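Local coordinates for peroxinectin A (Dictyostelium discoideum, PDB 6ERC), which catalyses the oxidation of phenolic donors by hydrogen peroxide as a secreted heme peroxidase of the animal haem peroxidase family, at residues N45-F56 with R422-D432; R118-C126 with K138-L146. One frame throughout, in Å; residues are numbered along the deposited sequence.

Contact 1 of 2, residues N45-F56 with R422-D432; sequences NQPSRAISNIIF and RLKNAYKSVDD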
loop_
_atom_site.group_PDB
_atom_site.type_symbol
_atom_site.label_atom_id
_atom_site.label_comp_id
_atom_site.label_asym_id
_atom_site.label_seq_id
_atom_site.Cartn_x
_atom_site.Cartn_y
_atom_site.Cartn_z
ATOM N N ASN A 45 22.356 -13.415 -8.880
ATOM C CA ASN A 45 22.091 -13.796 -7.501
ATOM C C ASN A 45 21.174 -15.017 -7.458
ATOM O O ASN A 45 20.704 -15.517 -8.483
ATOM C CB ASN A 45 21.467 -12.629 -6.737
ATOM C CG ASN A 45 22.493 -11.625 -6.260
ATOM O OD1 ASN A 45 23.592 -11.992 -5.856
ATOM N ND2 ASN A 45 22.133 -10.350 -6.292
ATOM N N GLN A 46 20.911 -15.499 -6.248
ATOM C CA GLN A 46 20.047 -16.654 -6.090
ATOM C C GLN A 46 18.608 -16.293 -6.458
ATOM O O GLN A 46 18.215 -15.126 -6.378
ATOM C CB GLN A 46 20.100 -17.170 -4.655
ATOM C CG GLN A 46 21.504 -17.505 -4.178
ATOM C CD GLN A 46 21.510 -18.452 -3.000
ATOM O OE1 GLN A 46 21.010 -19.573 -3.086
ATOM N NE2 GLN A 46 22.081 -18.007 -1.888
ATOM N N PRO A 47 17.802 -17.275 -6.866
ATOM C CA PRO A 47 16.405 -16.982 -7.211
ATOM C C PRO A 47 15.640 -16.398 -6.031
ATOM O O PRO A 47 16.064 -16.476 -4.875
ATOM C CB PRO A 47 15.841 -18.347 -7.619
ATOM C CG PRO A 47 17.033 -19.164 -7.975
ATOM C CD PRO A 47 18.135 -18.691 -7.082
ATOM N N SER A 48 14.479 -15.815 -6.343
ATOM C CA SER A 48 13.695 -15.110 -5.330
ATOM C C SER A 48 13.301 -16.040 -4.187
ATOM O O SER A 48 13.479 -15.705 -3.010
ATOM C CB SER A 48 12.453 -14.488 -5.970
ATOM O OG SER A 48 12.809 -13.594 -7.010
ATOM N N ARG A 49 12.764 -17.217 -4.514
ATOM C CA ARG A 49 12.291 -18.122 -3.470
ATOM C C ARG A 49 13.431 -18.595 -2.576
ATOM O O ARG A 49 13.210 -18.897 -1.397
ATOM C CB ARG A 49 11.570 -19.314 -4.101
ATOM C CG ARG A 49 11.112 -20.381 -3.110
ATOM C CD ARG A 49 10.240 -19.818 -1.996
ATOM N NE ARG A 49 9.778 -20.875 -1.100
ATOM C CZ ARG A 49 9.166 -20.669 0.063
ATOM N NH1 ARG A 49 8.933 -19.437 0.496
ATOM N NH2 ARG A 49 8.788 -21.705 0.800
ATOM N N ALA A 50 14.649 -18.673 -3.112
ATOM C CA ALA A 50 15.797 -19.018 -2.280
ATOM C C ALA A 50 16.107 -17.893 -1.301
ATOM O O ALA A 50 16.250 -18.126 -0.096
ATOM C CB ALA A 50 17.010 -19.326 -3.158
ATOM N N ILE A 51 16.207 -16.659 -1.802
ATOM C CA ILE A 51 16.424 -15.518 -0.919
ATOM C C ILE A 51 15.324 -15.442 0.129
ATOM O O ILE A 51 15.573 -15.052 1.277
ATOM C CB ILE A 51 16.507 -14.212 -1.736
ATOM C CG1 ILE A 51 17.661 -14.262 -2.742
ATOM C CG2 ILE A 51 16.660 -13.013 -0.811
ATOM C CD1 ILE A 51 19.048 -14.320 -2.121
ATOM N N SER A 52 14.095 -15.808 -0.242
ATOM C CA SER A 52 12.996 -15.805 0.719
ATOM C C SER A 52 13.262 -16.787 1.852
ATOM O O SER A 52 13.122 -16.445 3.032
ATOM C CB SER A 52 11.684 -16.143 0.009
ATOM O OG SER A 52 10.602 -16.178 0.921
ATOM N N ASN A 53 13.651 -18.017 1.512
ATOM C CA ASN A 53 13.899 -19.023 2.538
ATOM C C ASN A 53 15.105 -18.661 3.396
ATOM O O ASN A 53 15.102 -18.896 4.609
ATOM C CB ASN A 53 14.098 -20.394 1.891
ATOM C CG ASN A 53 12.816 -20.952 1.308
ATOM O OD1 ASN A 53 11.746 -20.837 1.907
ATOM N ND2 ASN A 53 12.915 -21.558 0.132
ATOM N N ILE A 54 16.144 -18.086 2.790
ATOM C CA ILE A 54 17.375 -17.824 3.528
ATOM C C ILE A 54 17.189 -16.646 4.477
ATOM O O ILE A 54 17.558 -16.715 5.655
ATOM C CB ILE A 54 18.547 -17.584 2.557
ATOM C CG1 ILE A 54 18.902 -18.880 1.817
ATOM C CG2 ILE A 54 19.779 -17.064 3.303
ATOM C CD1 ILE A 54 19.769 -18.674 0.593
ATOM N N ILE A 55 16.627 -15.551 3.981
ATOM C CA ILE A 55 16.576 -14.294 4.722
ATOM C C ILE A 55 15.237 -14.096 5.423
ATOM O O ILE A 55 15.192 -13.811 6.618
ATOM C CB ILE A 55 16.894 -13.114 3.776
ATOM C CG1 ILE A 55 18.396 -13.082 3.489
ATOM C CG2 ILE A 55 16.429 -11.787 4.378
ATOM C CD1 ILE A 55 18.806 -12.083 2.438
ATOM N N PHE A 56 14.131 -14.233 4.692
ATOM C CA PHE A 56 12.839 -13.794 5.202
ATOM C C PHE A 56 12.168 -14.795 6.135
ATOM O O PHE A 56 11.176 -14.434 6.776
ATOM C CB PHE A 56 11.906 -13.475 4.031
ATOM C CG PHE A 56 12.269 -12.212 3.307
ATOM C CD1 PHE A 56 11.719 -10.998 3.684
ATOM C CD2 PHE A 56 13.171 -12.233 2.258
ATOM C CE1 PHE A 56 12.056 -9.834 3.026
ATOM C CE2 PHE A 56 13.511 -11.069 1.596
ATOM C CZ PHE A 56 12.952 -9.868 1.981
ATOM N N ARG A 422 22.747 -14.371 7.731
ATOM C CA ARG A 422 21.784 -14.607 6.660
ATOM C C ARG A 422 22.147 -13.832 5.401
ATOM O O ARG A 422 21.895 -14.306 4.287
ATOM C CB ARG A 422 20.376 -14.247 7.135
ATOM C CG ARG A 422 19.832 -15.221 8.169
ATOM C CD ARG A 422 18.351 -15.023 8.446
ATOM N NE ARG A 422 17.840 -16.069 9.330
ATOM C CZ ARG A 422 16.570 -16.455 9.396
ATOM N NH1 ARG A 422 15.649 -15.893 8.626
ATOM N NH2 ARG A 422 16.220 -17.422 10.232
ATOM N N LEU A 423 22.744 -12.648 5.549
ATOM C CA LEU A 423 23.218 -11.914 4.381
ATOM C C LEU A 423 24.423 -12.603 3.748
ATOM O O LEU A 423 24.493 -12.734 2.520
ATOM C CB LEU A 423 23.565 -10.476 4.770
ATOM C CG LEU A 423 22.398 -9.583 5.183
ATOM C CD1 LEU A 423 22.921 -8.279 5.758
ATOM C CD2 LEU A 423 21.475 -9.315 4.002
ATOM N N LYS A 424 25.384 -13.043 4.569
ATOM C CA LYS A 424 26.520 -13.797 4.044
ATOM C C LYS A 424 26.054 -15.051 3.318
ATOM O O LYS A 424 26.603 -15.414 2.272
ATOM C CB LYS A 424 27.475 -14.179 5.176
ATOM C CG LYS A 424 28.198 -13.014 5.829
ATOM C CD LYS A 424 28.982 -13.480 7.050
ATOM C CE LYS A 424 29.464 -12.309 7.895
ATOM N NZ LYS A 424 30.244 -12.761 9.082
ATOM N N ASN A 425 25.044 -15.730 3.865
ATOM C CA ASN A 425 24.540 -16.952 3.249
ATOM C C ASN A 425 23.822 -16.657 1.935
ATOM O O ASN A 425 23.923 -17.434 0.979
ATOM C CB ASN A 425 23.604 -17.669 4.223
ATOM C CG ASN A 425 23.244 -19.074 3.771
ATOM O OD1 ASN A 425 23.514 -19.467 2.634
ATOM N ND2 ASN A 425 22.621 -19.838 4.664
ATOM N N ALA A 426 23.091 -15.542 1.869
ATOM C CA ALA A 426 22.308 -15.230 0.677
ATOM C C ALA A 426 23.161 -14.601 -0.417
ATOM O O ALA A 426 22.982 -14.911 -1.600
ATOM C CB ALA A 426 21.149 -14.298 1.038
ATOM N N TYR A 427 24.081 -13.716 -0.047
ATOM C CA TYR A 427 24.918 -13.007 -1.001
ATOM C C TYR A 427 26.386 -13.222 -0.662
ATOM O O TYR A 427 26.754 -13.384 0.506
ATOM C CB TYR A 427 24.609 -11.506 -1.001
ATOM C CG TYR A 427 23.143 -11.186 -1.153
ATOM C CD1 TYR A 427 22.559 -11.106 -2.408
ATOM C CD2 TYR A 427 22.347 -10.960 -0.043
ATOM C CE1 TYR A 427 21.220 -10.812 -2.552
ATOM C CE2 TYR A 427 21.008 -10.664 -0.176
ATOM C CZ TYR A 427 20.449 -10.590 -1.431
ATOM O OH TYR A 427 19.114 -10.297 -1.567
ATOM N N LYS A 428 27.227 -13.217 -1.695
ATOM C CA LYS A 428 28.663 -13.339 -1.489
ATOM C C LYS A 428 29.345 -11.991 -1.316
ATOM O O LYS A 428 30.452 -11.937 -0.769
ATOM C CB LYS A 428 29.304 -14.101 -2.657
ATOM C CG LYS A 428 29.285 -13.367 -3.986
ATOM C CD LYS A 428 29.646 -14.308 -5.130
ATOM C CE LYS A 428 29.768 -13.566 -6.456
ATOM N NZ LYS A 428 30.974 -12.690 -6.505
ATOM N N SER A 429 28.707 -10.906 -1.749
ATOM C CA SER A 429 29.246 -9.564 -1.578
ATOM C C SER A 429 28.133 -8.623 -1.144
ATOM O O SER A 429 26.956 -8.858 -1.427
ATOM C CB SER A 429 29.887 -9.048 -2.873
ATOM O OG SER A 429 30.311 -7.705 -2.729
ATOM N N VAL A 430 28.517 -7.550 -0.447
ATOM C CA VAL A 430 27.540 -6.529 -0.079
ATOM C C VAL A 430 26.988 -5.856 -1.327
ATOM O O VAL A 430 25.804 -5.508 -1.390
ATOM C CB VAL A 430 28.158 -5.502 0.891
ATOM C CG1 VAL A 430 28.538 -6.164 2.206
ATOM C CG2 VAL A 430 29.360 -4.802 0.261
ATOM N N ASP A 431 27.831 -5.673 -2.343
ATOM C CA ASP A 431 27.392 -5.067 -3.593
ATOM C C ASP A 431 26.492 -5.986 -4.413
ATOM O O ASP A 431 26.067 -5.590 -5.504
ATOM C CB ASP A 431 28.609 -4.654 -4.421
ATOM C CG ASP A 431 29.392 -3.522 -3.777
ATOM O OD1 ASP A 431 28.823 -2.422 -3.614
ATOM O OD2 ASP A 431 30.573 -3.733 -3.427
ATOM N N ASP A 432 26.205 -7.195 -3.928
ATOM C CA ASP A 432 25.236 -8.086 -4.552
ATOM C C ASP A 432 23.894 -8.086 -3.835
ATOM O O ASP A 432 22.953 -8.729 -4.310
ATOM C CB ASP A 432 25.779 -9.519 -4.595
ATOM C CG ASP A 432 27.113 -9.620 -5.300
ATOM O OD1 ASP A 432 27.372 -8.802 -6.208
ATOM O OD2 ASP A 432 27.900 -10.522 -4.946
HETATM O O HOH W 1 22.629 -20.775 0.048
#
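The methyl group of Ala426 meets three isoleucines of helix 48-56. Ile55 CD1 comes closest, 3.5 Å from Ala426 CB. Ile51 CD1 and Ile54 CG2 touch the same methyl from neighbouring turns of their helix. With CG1 beside its own backbone N (chi1 -75°) and the chain extended beyond it, Ile55 CD1 also reaches the Tyr427 ring, 3.7 Å from CE2. This ring meets Asn45 at its edge, with the amide and ring planes nearly perpendicular. The phenol oxygen lies near Ile51 CG2, but its main polar partner is Asp434.

Polar bonds border this apolar patch. Asn45 ND2 donates to Asp432 O at 2.7 Å; the acceptor is tilted from the amide plane, while the donor lies in the carbonyl plane. Gln46 NE2 gives a nearly straight bond of 3.2 Å to Ala426 O, a carbonyl in the last residue of its helix. A water donates to Asn425 OD1 and accepts a weak bond from Gln46 NE2. At the other end, the extended chain of Arg422 runs past Ile54 O, with CD 3.4 Å from that oxygen. Its NH1 donates to Ile55 O at 2.9 Å. The acceptor is in the guanidinium plane, but the donor stands above the carbonyl plane. The same NH1 also bonds Asp57 O, so one nitrogen holds the carbonyls of Ile55 and Asp57.

The contact is an antiparallel helix pair. The axes of 48-56 and 422-426 approach to 9.0 Å, and their directions differ by 158°. Around the pair, helix 379-390 packs on Ser48, Ile51 and Ser52, helix 435-441 touches Phe56 and Tyr427, and helix 410-413 meets Leu423.

Contact 2 of 2, residues R118-C126 with K138-L146; sequences RTRATEVPC and KCYEQINSL. With BMA (beta-D-mannopyranose), chain H.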
loop_
_atom_site.group_PDB
_atom_site.type_symbol
_atom_site.label_atom_id
_atom_site.label_comp_id
_atom_site.label_asym_id
_atom_site.label_seq_id
_atom_site.Cartn_x
_atom_site.Cartn_y
_atom_site.Cartn_z
ATOM N N ARG A 118 4.967 -10.222 -15.154
ATOM C CA ARG A 118 5.748 -8.999 -15.060
ATOM C C ARG A 118 4.851 -7.775 -15.193
ATOM O O ARG A 118 3.802 -7.806 -15.843
ATOM C CB ARG A 118 6.840 -8.981 -16.131
ATOM C CG ARG A 118 7.846 -10.119 -15.990
ATOM C CD ARG A 118 9.052 -9.933 -16.900
ATOM N NE ARG A 118 9.879 -8.799 -16.496
ATOM C CZ ARG A 118 11.059 -8.500 -17.032
ATOM N NH1 ARG A 118 11.566 -9.252 -17.997
ATOM N NH2 ARG A 118 11.737 -7.447 -16.599
ATOM N N THR A 119 5.277 -6.689 -14.557
ATOM C CA THR A 119 4.488 -5.467 -14.530
ATOM C C THR A 119 4.359 -4.862 -15.919
ATOM O O THR A 119 5.294 -4.900 -16.722
ATOM C CB THR A 119 5.126 -4.455 -13.581
ATOM O OG1 THR A 119 5.320 -5.074 -12.305
ATOM C CG2 THR A 119 4.232 -3.229 -13.421
ATOM N N ARG A 120 3.186 -4.296 -16.194
ATOM C CA ARG A 120 2.978 -3.586 -17.445
ATOM C C ARG A 120 4.042 -2.521 -17.624
ATOM O O ARG A 120 4.354 -1.753 -16.708
ATOM C CB ARG A 120 1.589 -2.947 -17.471
ATOM C CG ARG A 120 1.253 -2.162 -18.741
ATOM C CD ARG A 120 -0.065 -1.434 -18.582
ATOM N NE ARG A 120 -0.269 -0.399 -19.592
ATOM C CZ ARG A 120 -1.346 0.380 -19.652
ATOM N NH1 ARG A 120 -2.325 0.242 -18.763
ATOM N NH2 ARG A 120 -1.450 1.300 -20.602
ATOM N N ALA A 121 4.594 -2.490 -18.829
ATOM C CA ALA A 121 5.634 -1.539 -19.176
ATOM C C ALA A 121 5.335 -0.953 -20.548
ATOM O O ALA A 121 4.541 -1.493 -21.325
ATOM C CB ALA A 121 7.037 -2.181 -19.161
ATOM N N THR A 122 5.981 0.172 -20.822
ATOM C CA THR A 122 5.814 0.891 -22.071
ATOM C C THR A 122 7.163 1.459 -22.486
ATOM O O THR A 122 8.022 1.751 -21.647
ATOM C CB THR A 122 4.771 2.024 -21.935
ATOM O OG1 THR A 122 4.313 2.404 -23.236
ATOM C CG2 THR A 122 5.379 3.261 -21.223
ATOM N N GLU A 123 7.335 1.608 -23.794
ATOM C CA GLU A 123 8.561 2.175 -24.328
ATOM C C GLU A 123 8.662 3.649 -23.945
ATOM O O GLU A 123 7.675 4.380 -23.947
ATOM C CB GLU A 123 8.611 1.998 -25.859
ATOM C CG GLU A 123 9.936 2.380 -26.475
ATOM C CD GLU A 123 10.006 2.003 -27.945
ATOM O OE1 GLU A 123 9.267 1.079 -28.363
ATOM O OE2 GLU A 123 10.792 2.625 -28.686
ATOM N N VAL A 124 9.868 4.079 -23.597
ATOM C CA VAL A 124 10.124 5.465 -23.206
ATOM C C VAL A 124 11.353 5.961 -23.953
ATOM O O VAL A 124 12.133 5.170 -24.515
ATOM C CB VAL A 124 10.314 5.607 -21.677
ATOM C CG1 VAL A 124 9.027 5.249 -20.954
ATOM C CG2 VAL A 124 11.483 4.755 -21.179
ATOM N N PRO A 125 11.542 7.282 -23.995
ATOM C CA PRO A 125 12.738 7.832 -24.636
ATOM C C PRO A 125 13.981 7.475 -23.842
ATOM O O PRO A 125 13.970 7.477 -22.609
ATOM C CB PRO A 125 12.484 9.344 -24.631
ATOM C CG PRO A 125 11.030 9.503 -24.408
ATOM C CD PRO A 125 10.613 8.340 -23.574
ATOM N N CYS A 126 15.059 7.170 -24.564
ATOM C CA CYS A 126 16.307 6.783 -23.924
ATOM C C CYS A 126 17.137 7.974 -23.469
ATOM O O CYS A 126 18.050 7.796 -22.655
ATOM C CB CYS A 126 17.145 5.924 -24.874
ATOM S SG CYS A 126 16.551 4.231 -25.088
ATOM N N LYS A 138 16.075 -0.905 -26.647
ATOM C CA LYS A 138 15.093 0.139 -26.397
ATOM C C LYS A 138 14.990 0.385 -24.899
ATOM O O LYS A 138 15.518 -0.374 -24.087
ATOM C CB LYS A 138 13.726 -0.244 -26.976
ATOM C CG LYS A 138 13.751 -0.529 -28.472
ATOM C CD LYS A 138 12.395 -0.997 -28.984
ATOM C CE LYS A 138 12.466 -1.450 -30.439
ATOM N NZ LYS A 138 11.139 -1.908 -30.947
ATOM N N CYS A 139 14.299 1.458 -24.536
ATOM C CA CYS A 139 14.152 1.853 -23.143
ATOM C C CYS A 139 12.704 1.704 -22.704
ATOM O O CYS A 139 11.777 2.140 -23.402
ATOM C CB CYS A 139 14.631 3.290 -22.928
ATOM S SG CYS A 139 16.401 3.500 -23.197
ATOM N N TYR A 140 12.522 1.088 -21.539
ATOM C CA TYR A 140 11.192 0.824 -20.996
ATOM C C TYR A 140 11.060 1.352 -19.582
ATOM O O TYR A 140 12.038 1.450 -18.833
ATOM C CB TYR A 140 10.852 -0.674 -20.975
ATOM C CG TYR A 140 10.887 -1.296 -22.341
ATOM C CD1 TYR A 140 11.997 -1.998 -22.755
ATOM C CD2 TYR A 140 9.821 -1.161 -23.229
ATOM C CE1 TYR A 140 12.060 -2.568 -24.003
ATOM C CE2 TYR A 140 9.877 -1.727 -24.485
ATOM C CZ TYR A 140 10.992 -2.430 -24.871
ATOM O OH TYR A 140 11.036 -2.995 -26.125
ATOM N N GLU A 141 9.820 1.660 -19.232
ATOM C CA GLU A 141 9.478 2.088 -17.886
ATOM C C GLU A 141 8.171 1.444 -17.459
ATOM O O GLU A 141 7.271 1.240 -18.281
ATOM C CB GLU A 141 9.370 3.622 -17.818
ATOM C CG GLU A 141 9.159 4.188 -16.418
ATOM C CD GLU A 141 10.134 3.616 -15.393
ATOM O OE1 GLU A 141 9.803 2.586 -14.765
ATOM O OE2 GLU A 141 11.229 4.192 -15.215
ATOM N N GLN A 142 8.097 1.081 -16.179
ATOM C CA GLN A 142 6.888 0.453 -15.673
ATOM C C GLN A 142 5.755 1.468 -15.549
ATOM O O GLN A 142 5.974 2.674 -15.374
ATOM C CB GLN A 142 7.143 -0.221 -14.318
ATOM C CG GLN A 142 7.785 -1.606 -14.405
ATOM C CD GLN A 142 9.258 -1.557 -14.771
ATOM O OE1 GLN A 142 9.998 -0.693 -14.303
ATOM N NE2 GLN A 142 9.688 -2.488 -15.611
ATOM N N ILE A 143 4.526 0.961 -15.657
ATOM C CA ILE A 143 3.320 1.790 -15.734
ATOM C C ILE A 143 2.580 1.728 -14.407
ATOM O O ILE A 143 2.299 0.638 -13.890
ATOM C CB ILE A 143 2.401 1.354 -16.903
ATOM C CG1 ILE A 143 2.984 1.811 -18.266
ATOM C CG2 ILE A 143 0.978 1.911 -16.691
ATOM C CD1 ILE A 143 2.507 3.190 -18.742
ATOM N N ASN A 144 2.270 2.899 -13.859
ATOM C CA ASN A 144 1.432 3.004 -12.670
ATOM C C ASN A 144 -0.033 2.971 -13.096
ATOM O O ASN A 144 -0.542 3.933 -13.683
ATOM C CB ASN A 144 1.731 4.285 -11.886
ATOM C CG ASN A 144 1.015 4.330 -10.550
ATOM O OD1 ASN A 144 0.311 3.389 -10.181
ATOM N ND2 ASN A 144 1.199 5.409 -9.817
ATOM N N SER A 145 -0.711 1.868 -12.802
ATOM C CA SER A 145 -2.128 1.724 -13.131
ATOM C C SER A 145 -3.038 2.341 -12.073
ATOM O O SER A 145 -4.077 1.775 -11.725
ATOM C CB SER A 145 -2.455 0.246 -13.342
ATOM O OG SER A 145 -1.817 -0.253 -14.506
ATOM N N LEU A 146 -2.664 3.508 -11.556
ATOM C CA LEU A 146 -3.432 4.188 -10.527
ATOM C C LEU A 146 -2.977 5.638 -10.473
ATOM O O LEU A 146 -1.821 5.948 -10.770
ATOM C CB LEU A 146 -3.250 3.520 -9.160
ATOM C CG LEU A 146 -4.477 3.465 -8.252
ATOM C CD1 LEU A 146 -5.485 2.450 -8.766
ATOM C CD2 LEU A 146 -4.059 3.131 -6.834
HETATM C C1 BMA H . 3.111 1.713 -23.978
HETATM C C2 BMA H . 1.809 0.844 -23.969
HETATM C C3 BMA H . 0.601 1.737 -23.591
HETATM C C4 BMA H . 0.723 3.149 -24.235
HETATM C C5 BMA H . 1.731 3.080 -25.395
HETATM C C6 BMA H . 1.835 4.365 -26.201
HETATM O O2 BMA H . 1.880 -0.183 -22.989
HETATM O O3 BMA H . 0.459 1.840 -22.189
HETATM O O4 BMA H . -0.534 3.565 -24.745
HETATM O O5 BMA H . 3.028 2.826 -24.840
HETATM O O6 BMA H . 1.836 4.058 -27.609
#
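Thr122 O takes a hydrogen bond from Glu141 N at 3.0 Å, nearly along the C=O axis, and a weaker CA-H...O contact from Tyr140 CA at 3.4 Å. The return bond, Thr122 N to Glu141 O, makes this an antiparallel hydrogen-bonded pair. The two strands form a beta-hairpin with a long connection, and they are the central strands of a four-stranded antiparallel sheet. Ile143 N to Arg120 O continues the ladder.

Ala121 and Gln142 share one face of the sheet; Thr122 and Glu141 share the other. The Glu141 carboxylate turns away to Arg28 and Asn294. Its CB still packs 3.5 Å from Val124 CG1.

Thr122 carries a mannose, with OG1 bonded to C1 of the sugar. OG1 is anti to the backbone N (chi1 -161°), which leaves CG2 between N and the carbonyl carbon, 3.8 Å from Ile143 CD1. Arg120 reaches the same sugar with an extended chain. Its NH2 donates an almost straight bond to mannose O3, at the guanidinium edge; it is modelled at 2.5 Å, shorter than usual, so the exact length is doubtful. Ile143 CG2 sits over one guanidinium face, offset toward the rim and 3.8 Å above the plane. A leucine in place of Arg120 would probably leave mannose O3 without its charged donor and the sugar freer to turn about its link to Thr122. Mannose O2 adds only a weak bond to Ala121 O.

On the strand before Arg120, Thr119 packs CB and CG2 on Gln142 CG, while its OG1 bonds Arg386 and His390. Toward the loop, a disulfide closes the hairpin: Cys126 SG and Cys139 SG are 2.0 Å apart, with a torsion of 112° about the S-S bond.

In the fold
Residues 45-56 come first along the chain and find their partner, 422-432, only after 365 intervening residues. Contact 1 therefore closes a loop that takes in most of the fold. Contact 2 is nested inside it and closes a much shorter one, with 11 residues between 118-126 and 138-146. The first joins helix 48-56 to helix 417-426; the second joins neighbouring strands of the sheet. Their centres are about 27 Å apart and their nearest atoms about 11 Å, so they do not touch. Helix 379-390, beside contact 1, also reaches contact 2 through the salt bridge of Asp389 with Arg118.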